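PDB 6KUN: 2-oxoglutarate-dependent dioxygenase DAO from Oryza sativa subsp. indica, which probably catalyses the iron- and 2-oxoglutarate-dependent oxidation of the auxin indole-3-acetic acid to inactive 2-oxoindole-3-acetic acid, and so keeps auxin levels in balance. Local coordinates for residues Q147-C151 with A251-D255; H173-G177 with Y280-R284. All coordinates share one frame; numbering follows the deposited sequence.

Interaction 1: residues Q147-C151 with A251-D255; sequences QDWPC and APKDD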
ATOM      1  N   GLN B 147       4.486  29.693   5.785  1.00 25.99           N
ATOM      2  CA  GLN B 147       5.719  28.935   5.987  1.00 31.50           C
ATOM      3  C   GLN B 147       6.132  28.835   7.459  1.00 24.17           C
ATOM      4  O   GLN B 147       6.718  27.825   7.866  1.00 28.08           O
ATOM      5  CB  GLN B 147       6.836  29.579   5.158  1.00 36.98           C
ATOM      6  CG  GLN B 147       8.164  28.870   5.240  1.00 62.66           C
ATOM      7  CD  GLN B 147       8.099  27.444   4.730  1.00 71.33           C
ATOM      8  OE1 GLN B 147       7.257  27.096   3.907  1.00 68.64           O
ATOM      9  NE2 GLN B 147       9.000  26.602   5.230  1.00 68.04           N
ATOM     10  N   ASP B 148       5.838  29.842   8.283  1.00 22.69           N
ATOM     11  CA  ASP B 148       6.392  29.828   9.634  1.00 26.11           C
ATOM     12  C   ASP B 148       5.332  29.619  10.710  1.00 22.24           C
ATOM     13  O   ASP B 148       5.622  29.725  11.911  1.00 28.60           O
ATOM     14  CB  ASP B 148       7.171  31.118   9.897  1.00 40.72           C
ATOM     15  CG  ASP B 148       6.273  32.275  10.238  1.00 59.90           C
ATOM     16  OD1 ASP B 148       5.216  32.435   9.607  1.00 63.47           O
ATOM     17  OD2 ASP B 148       6.642  33.034  11.161  1.00 87.81           O
ATOM     18  N   TRP B 149       4.094  29.337  10.313  1.00 19.57           N
ATOM     19  CA  TRP B 149       3.080  28.985  11.286  1.00 19.36           C
ATOM     20  C   TRP B 149       3.507  27.708  12.023  1.00 16.81           C
ATOM     21  O   TRP B 149       3.846  26.711  11.373  1.00 23.83           O
ATOM     22  CB  TRP B 149       1.736  28.759  10.596  1.00 26.59           C
ATOM     23  CG  TRP B 149       1.012  29.984  10.123  1.00 20.21           C
ATOM     24  CD1 TRP B 149       1.549  31.149   9.656  1.00 22.39           C
ATOM     25  CD2 TRP B 149      -0.417  30.123  10.029  1.00 14.91           C
ATOM     26  NE1 TRP B 149       0.532  32.025   9.300  1.00 21.63           N
ATOM     27  CE2 TRP B 149      -0.680  31.424   9.550  1.00 21.11           C
ATOM     28  CE3 TRP B 149      -1.496  29.301  10.378  1.00 16.84           C
ATOM     29  CZ2 TRP B 149      -1.966  31.890   9.352  1.00 25.50           C
ATOM     30  CZ3 TRP B 149      -2.779  29.790  10.193  1.00 16.11           C
ATOM     31  CH2 TRP B 149      -2.998  31.053   9.679  1.00 27.53           C
ATOM     32  N   PRO B 150       3.428  27.676  13.351  1.00 20.48           N
ATOM     33  CA  PRO B 150       3.670  26.423  14.072  1.00 20.82           C
ATOM     34  C   PRO B 150       2.819  25.265  13.571  1.00 21.58           C
ATOM     35  O   PRO B 150       1.645  25.425  13.203  1.00 18.95           O
ATOM     36  CB  PRO B 150       3.344  26.791  15.522  1.00 25.68           C
ATOM     37  CG  PRO B 150       3.786  28.232  15.612  1.00 23.78           C
ATOM     38  CD  PRO B 150       3.271  28.810  14.285  1.00 26.71           C
ATOM     39  N   CYS B 151       3.431  24.073  13.592  1.00 18.40           N
ATOM     40  CA  CYS B 151       2.803  22.835  13.131  1.00 21.05           C
ATOM     41  C   CYS B 151       3.072  21.730  14.132  1.00 17.58           C
ATOM     42  O   CYS B 151       4.089  21.732  14.835  1.00 22.28           O
ATOM     43  CB  CYS B 151       3.329  22.376  11.759  1.00 17.83           C
ATOM     44  SG  CYS B 151       2.831  23.399  10.339  1.00 20.64           S
ATOM     45  N   ALA B 251      -1.586  27.833  13.705  1.00 17.52           N
ATOM     46  CA  ALA B 251      -1.976  29.243  13.750  1.00 17.30           C
ATOM     47  C   ALA B 251      -0.770  30.108  13.446  1.00 18.41           C
ATOM     48  O   ALA B 251       0.328  29.573  13.311  1.00 19.07           O
ATOM     49  CB  ALA B 251      -2.565  29.613  15.110  1.00 23.52           C
ATOM     50  N   PRO B 252      -0.912  31.426  13.326  1.00 16.67           N
ATOM     51  CA  PRO B 252       0.260  32.237  12.974  1.00 23.52           C
ATOM     52  C   PRO B 252       1.300  32.176  14.071  1.00 16.95           C
ATOM     53  O   PRO B 252       1.039  31.744  15.195  1.00 25.75           O
ATOM     54  CB  PRO B 252      -0.317  33.648  12.791  1.00 31.06           C
ATOM     55  CG  PRO B 252      -1.776  33.425  12.469  1.00 19.42           C
ATOM     56  CD  PRO B 252      -2.171  32.223  13.268  1.00 19.62           C
ATOM     57  N   LYS B 253       2.528  32.560  13.703  1.00 25.42           N
ATOM     58  CA  LYS B 253       3.651  32.533  14.643  1.00 23.36           C
ATOM     59  C   LYS B 253       3.421  33.442  15.850  1.00 28.38           C
ATOM     60  O   LYS B 253       3.821  33.105  16.973  1.00 30.54           O
ATOM     61  CB  LYS B 253       4.934  32.961  13.896  1.00 34.39           C
ATOM     62  CG  LYS B 253       6.199  32.953  14.742  1.00 45.09           C
ATOM     63  CD  LYS B 253       6.497  31.553  15.226  1.00 53.78           C
ATOM     64  CE  LYS B 253       7.887  31.441  15.820  1.00 60.43           C
ATOM     65  NZ  LYS B 253       8.155  30.047  16.279  1.00 55.79           N
ATOM     66  N   ASP B 254       2.812  34.613  15.646  1.00 26.12           N
ATOM     67  CA  ASP B 254       2.466  35.484  16.780  1.00 21.47           C
ATOM     68  C   ASP B 254       1.232  34.988  17.533  1.00 38.18           C
ATOM     69  O   ASP B 254       0.767  35.651  18.450  1.00 30.57           O
ATOM     70  CB  ASP B 254       2.284  36.944  16.310  1.00 23.23           C
ATOM     71  CG  ASP B 254       1.048  37.172  15.407  1.00 37.29           C
ATOM     72  OD1 ASP B 254       0.163  36.295  15.294  1.00 42.59           O
ATOM     73  OD2 ASP B 254       0.957  38.277  14.812  1.00 35.81           O
ATOM     74  N   ASP B 255       0.710  33.823  17.172  1.00 36.32           N
ATOM     75  CA  ASP B 255      -0.392  33.145  17.840  1.00 22.71           C
ATOM     76  C   ASP B 255      -1.739  33.860  17.732  1.00 22.37           C
ATOM     77  O   ASP B 255      -2.728  33.400  18.332  1.00 25.87           O
ATOM     78  CB  ASP B 255      -0.108  32.891  19.311  1.00 26.19           C
ATOM     79  CG  ASP B 255      -0.808  31.646  19.843  1.00 34.34           C
ATOM     80  OD1 ASP B 255      -0.737  30.590  19.180  1.00 34.28           O
ATOM     81  OD2 ASP B 255      -1.417  31.707  20.928  1.00 30.25           O
TER
HETATM   82  O   HOH W   1       7.652  28.092  13.524  1.00 39.74           O
HETATM   83  O   HOH W   2       2.798  34.039  10.802  1.00 45.04           O
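W149 lays one face of its indole along the backbone of A251 and P252. Its CB starts the contact, 3.2 Å from A251 O; CG and CD2 lie almost as near to the same oxygen, CD2 also close to A251 C. CD1, NE1 and CE2 sit beneath P252 CA, which stands 3.5 Å from the centroid of the W149 five-membered ring and only 2° off its normal, a CH-pi contact; CE2 also nears P252 CG. On the six-membered ring CE3 meets A251 C at 3.3 Å and CZ3 lies near A251 CA, while CZ2 touches P252 CG at 3.5 Å and CH2 ends beside P252 CG and CD. A glycine in place of W149 would probably leave A251 and P252 without their apolar floor and open a gap beside F146 and F178, whose rings meet the indole edge-to-face. P150 CD also packs on A251 O, at 3.2 Å. At the exposed margin the D148 and K253 side chains cross at about a right angle, D148 OD2 meeting K253 CB at 3.2 Å. No direct hydrogen bond joins the segments; one water links D148 OD1 to K253 N, another is bound to D148 O and only weakly to K253 NZ. The contact pairs the loop entering strand 151-158 with the type I beta turn P252-D255 after its antiparallel neighbour 242-249, at one end of the major sheet of the jelly-roll core.

Interaction 2: residues H173-G177 with Y280-R284; sequences HTDSG and YRRLR. With IAC (1H-indol-3-ylacetic acid), chain H; AKG (2-oxoglutaric acid), chain G.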
ATOM      1  N   HIS B 173     -15.016  15.154  17.054  1.00 25.11           N
ATOM      2  CA  HIS B 173     -14.393  16.411  17.406  1.00 21.61           C
ATOM      3  C   HIS B 173     -14.014  17.137  16.131  1.00 17.68           C
ATOM      4  O   HIS B 173     -14.048  16.575  15.031  1.00 22.47           O
ATOM      5  CB  HIS B 173     -13.143  16.177  18.242  1.00 25.60           C
ATOM      6  CG  HIS B 173     -12.068  15.468  17.479  1.00 26.19           C
ATOM      7  ND1 HIS B 173     -12.219  14.182  17.001  1.00 40.96           N
ATOM      8  CD2 HIS B 173     -10.848  15.874  17.064  1.00 39.68           C
ATOM      9  CE1 HIS B 173     -11.129  13.816  16.357  1.00 41.44           C
ATOM     10  NE2 HIS B 173     -10.282  14.824  16.386  1.00 40.88           N
ATOM     11  N   THR B 174     -13.608  18.384  16.305  1.00 15.94           N
ATOM     12  CA  THR B 174     -12.957  19.166  15.261  1.00 17.66           C
ATOM     13  C   THR B 174     -11.501  19.293  15.690  1.00 14.46           C
ATOM     14  O   THR B 174     -11.197  19.208  16.866  1.00 16.93           O
ATOM     15  CB  THR B 174     -13.574  20.557  15.074  1.00 26.70           C
ATOM     16  OG1 THR B 174     -13.521  21.281  16.318  1.00 22.21           O
ATOM     17  CG2 THR B 174     -15.009  20.476  14.537  1.00 24.31           C
ATOM     18  N   ASP B 175     -10.626  19.538  14.728  1.00 16.40           N
ATOM     19  CA  ASP B 175      -9.284  19.986  15.045  1.00 23.75           C
ATOM     20  C   ASP B 175      -9.342  21.455  15.438  1.00 21.39           C
ATOM     21  O   ASP B 175     -10.031  22.239  14.786  1.00 19.04           O
ATOM     22  CB  ASP B 175      -8.356  19.827  13.839  1.00 22.54           C
ATOM     23  CG  ASP B 175      -8.221  18.389  13.382  1.00 26.69           C
ATOM     24  OD1 ASP B 175      -8.488  17.471  14.185  1.00 27.54           O
ATOM     25  OD2 ASP B 175      -7.836  18.183  12.221  1.00 23.86           O
ATOM     26  N   SER B 176      -8.558  21.849  16.455  1.00 21.26           N
ATOM     27  CA  SER B 176      -8.586  23.239  16.902  1.00 19.97           C
ATOM     28  C   SER B 176      -7.907  24.167  15.900  1.00 17.93           C
ATOM     29  O   SER B 176      -8.253  25.360  15.820  1.00 19.68           O
ATOM     30  CB  SER B 176      -7.880  23.377  18.260  1.00 23.14           C
ATOM     31  OG  SER B 176      -6.543  22.941  18.166  1.00 18.00           O
ATOM     32  N   GLY B 177      -6.963  23.627  15.122  1.00 18.88           N
ATOM     33  CA  GLY B 177      -6.089  24.409  14.278  1.00 13.92           C
ATOM     34  C   GLY B 177      -6.691  24.825  12.951  1.00 16.07           C
ATOM     35  O   GLY B 177      -7.896  24.738  12.718  1.00 17.51           O
ATOM     36  N   TYR B 280      -7.464  29.768  22.933  1.00 25.37           N
ATOM     37  CA  TYR B 280      -8.588  28.980  22.444  1.00 16.19           C
ATOM     38  C   TYR B 280      -8.423  27.512  22.816  1.00 18.83           C
ATOM     39  O   TYR B 280      -9.398  26.858  23.200  1.00 24.26           O
ATOM     40  CB  TYR B 280      -8.753  29.154  20.922  1.00 16.78           C
ATOM     41  CG  TYR B 280      -9.912  28.357  20.413  1.00 21.91           C
ATOM     42  CD1 TYR B 280     -11.212  28.608  20.853  1.00 22.18           C
ATOM     43  CD2 TYR B 280      -9.702  27.298  19.551  1.00 24.26           C
ATOM     44  CE1 TYR B 280     -12.265  27.828  20.416  1.00 32.62           C
ATOM     45  CE2 TYR B 280     -10.739  26.528  19.117  1.00 25.76           C
ATOM     46  CZ  TYR B 280     -12.007  26.794  19.546  1.00 26.37           C
ATOM     47  OH  TYR B 280     -13.010  25.995  19.090  1.00 21.09           O
ATOM     48  N   ARG B 281      -7.184  26.985  22.746  1.00 19.49           N
ATOM     49  CA  ARG B 281      -6.935  25.617  23.214  1.00 20.27           C
ATOM     50  C   ARG B 281      -7.302  25.432  24.681  1.00 23.38           C
ATOM     51  O   ARG B 281      -7.932  24.438  25.047  1.00 19.76           O
ATOM     52  CB  ARG B 281      -5.471  25.258  23.000  1.00 26.84           C
ATOM     53  CG  ARG B 281      -5.104  25.002  21.574  1.00 32.09           C
ATOM     54  CD  ARG B 281      -3.660  24.509  21.452  1.00 32.14           C
ATOM     55  NE  ARG B 281      -3.417  23.249  22.149  1.00 34.82           N
ATOM     56  CZ  ARG B 281      -2.201  22.790  22.446  1.00 32.35           C
ATOM     57  NH1 ARG B 281      -1.143  23.491  22.097  1.00 27.59           N
ATOM     58  NH2 ARG B 281      -2.057  21.642  23.076  1.00 38.59           N
ATOM     59  N   ARG B 282      -6.882  26.375  25.536  0.57 22.71           N
ATOM     60  CA  ARG B 282      -7.289  26.366  26.934  0.57 25.66           C
ATOM     61  C   ARG B 282      -8.799  26.273  27.056  0.57 25.25           C
ATOM     62  O   ARG B 282      -9.328  25.467  27.834  0.57 22.35           O
ATOM     63  CB  ARG B 282      -6.819  27.638  27.633  0.57 29.14           C
ATOM     64  CG  ARG B 282      -5.352  27.832  27.734  0.57 27.59           C
ATOM     65  CD  ARG B 282      -5.064  29.125  28.537  0.57 27.55           C
ATOM     66  NE  ARG B 282      -5.671  29.099  29.867  0.57 24.59           N
ATOM     67  CZ  ARG B 282      -5.038  28.713  30.971  0.57 29.69           C
ATOM     68  NH1 ARG B 282      -3.776  28.316  30.915  0.57 26.94           N
ATOM     69  NH2 ARG B 282      -5.648  28.713  32.137  0.57 26.73           N
ATOM     70  N   LEU B 283      -9.510  27.126  26.301  1.00 25.68           N
ATOM     71  CA  LEU B 283     -10.965  27.177  26.379  1.00 28.06           C
ATOM     72  C   LEU B 283     -11.597  25.848  25.983  1.00 28.95           C
ATOM     73  O   LEU B 283     -12.577  25.428  26.599  1.00 24.79           O
ATOM     74  CB  LEU B 283     -11.490  28.308  25.495  1.00 32.67           C
ATOM     75  CG  LEU B 283     -12.979  28.663  25.596  1.00 32.13           C
ATOM     76  CD1 LEU B 283     -13.311  29.317  26.909  1.00 28.22           C
ATOM     77  CD2 LEU B 283     -13.387  29.559  24.410  1.00 35.43           C
ATOM     78  N   ARG B 284     -11.078  25.176  24.950  1.00 23.96           N
ATOM     79  CA  ARG B 284     -11.570  23.839  24.623  1.00 27.10           C
ATOM     80  C   ARG B 284     -11.311  22.888  25.792  1.00 26.96           C
ATOM     81  O   ARG B 284     -12.200  22.130  26.210  1.00 29.22           O
ATOM     82  CB  ARG B 284     -10.908  23.307  23.332  1.00 24.09           C
ATOM     83  CG  ARG B 284     -11.465  23.955  22.027  1.00 23.51           C
ATOM     84  CD  ARG B 284     -10.687  23.551  20.725  1.00 21.16           C
ATOM     85  NE  ARG B 284     -10.506  22.105  20.608  1.00 23.68           N
ATOM     86  CZ  ARG B 284     -11.039  21.311  19.663  1.00 21.48           C
ATOM     87  NH1 ARG B 284     -11.789  21.797  18.724  1.00 18.07           N
ATOM     88  NH2 ARG B 284     -10.767  20.014  19.687  1.00 19.14           N
TER
HETATM   89  C   IAC H 402      -7.639  20.417  21.655  1.00 83.88           C
HETATM   90  C1  IAC H 402      -6.588  19.714  22.140  1.00101.60           C
HETATM   91  C2  IAC H 402      -6.795  18.629  23.029  1.00100.98           C
HETATM   92  C3  IAC H 402      -8.072  18.283  23.397  1.00 99.83           C
HETATM   93  C4  IAC H 402      -9.144  18.996  22.889  1.00 88.39           C
HETATM   94  C5  IAC H 402      -8.916  20.058  22.050  1.00 65.76           C
HETATM   95  C7  IAC H 402      -5.469  20.251  21.629  1.00 96.49           C
HETATM   96  C8  IAC H 402      -5.810  21.312  20.809  1.00 90.91           C
HETATM   97  C17 IAC H 402      -3.986  19.930  21.794  1.00 91.02           C
HETATM   98  C18 IAC H 402      -3.528  18.783  20.911  1.00 90.29           C
HETATM   99  N   IAC H 402      -7.165  21.411  20.830  1.00 80.25           N
HETATM  100  O2  IAC H 402      -2.658  17.991  21.366  1.00 77.94           O
HETATM  101  O3  IAC H 402      -3.987  18.645  19.744  1.00 98.87           O
HETATM  102  C1  AKG G 401      -7.558  13.607  13.561  1.00 73.33           C
HETATM  103  O1  AKG G 401      -7.032  13.607  12.428  1.00 65.02           O
HETATM  104  O2  AKG G 401      -7.489  14.595  14.324  1.00 54.16           O
HETATM  105  C2  AKG G 401      -8.276  12.417  14.009  1.00 76.35           C
HETATM  106  O5  AKG G 401      -9.456  12.488  14.307  1.00 72.04           O
HETATM  107  C3  AKG G 401      -7.548  11.096  14.102  1.00 69.22           C
HETATM  108  C4  AKG G 401      -6.638  10.933  12.890  1.00 74.03           C
HETATM  109  C5  AKG G 401      -5.930   9.601  12.970  1.00 73.56           C
HETATM  110  O3  AKG G 401      -6.204   8.728  12.118  1.00 74.56           O
HETATM  111  O4  AKG G 401      -5.095   9.423  13.883  1.00 81.29           O
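R284 and T174 meet through two torsions: the arginine chain bends at chi3 (50°), turning its guanidinium end-on to T174, and T174 OG1 stands between its own backbone N and carbonyl carbon, where NH1 can reach it. The loop carries H173 and D175, the His-X-Asp of the facial triad of 2-oxoglutarate oxygenases, here the predicted iron ligands together with H232; helix 277-287, which carries R284, packs against this loop. R284 grips T174 with two nitrogens: NH2 binds T174 O at 3.0 Å, the oxygen lying 23° out of the guanidinium plane, and NH1 binds T174 OG1 at 3.0 Å, within that plane. Both bonds are bent, at 139°. A weaker bond from NH1 also goes to T174 O. D217 completes this buried polar cluster: its OD2 forms a salt bridge with R284 NH1 and a hydrogen bond with Y280 OH, while D217 OD1 and R290 O are hydrogen-bond partners of T174 OG1, so the guanidinium has little freedom to turn and its charge is probably balanced. S176 CB lies over one face of that guanidinium, near its rim, and also packs against R284 CD, while S176 OG has Y277 OH as hydrogen-bond partner.

S176 and R284, with R281, line the auxin pocket. The edge of R284 borders the indole ring of the bound indole-3-acetic acid, and R281 runs past the pyrrole side of the ligand, its NE 3.4 Å from IAC C8. Toward the predicted iron site, D175 OD2 is hydrogen-bonded to T180 OG1, and AKG O2 sits at the edge of the H173 ring, in its plane, where the bond from NE2 is long and weak. At the auxin end, S176 OG comes to 3.1 Å from IAC N, the indole nitrogen.

Interactions 1 and 2 tie the C-terminal part of the chain to the jelly-roll core at two places, their centres 16 Å apart and their nearest atoms about 6 Å apart, without touching. Residues 251-255 lead towards helix 277-287, which carries 280-284, and Y277 on that helix joins both neighbourhoods: it touches A251 and D255 and reaches S176 with its hydroxyl. Interaction 2 forms part of the auxin and 2-oxoglutarate pockets themselves, whereas interaction 1 stays outside them, the side chain of A251 lying about 11 Å from the bound auxin and about 11 Å from the side chain of D175.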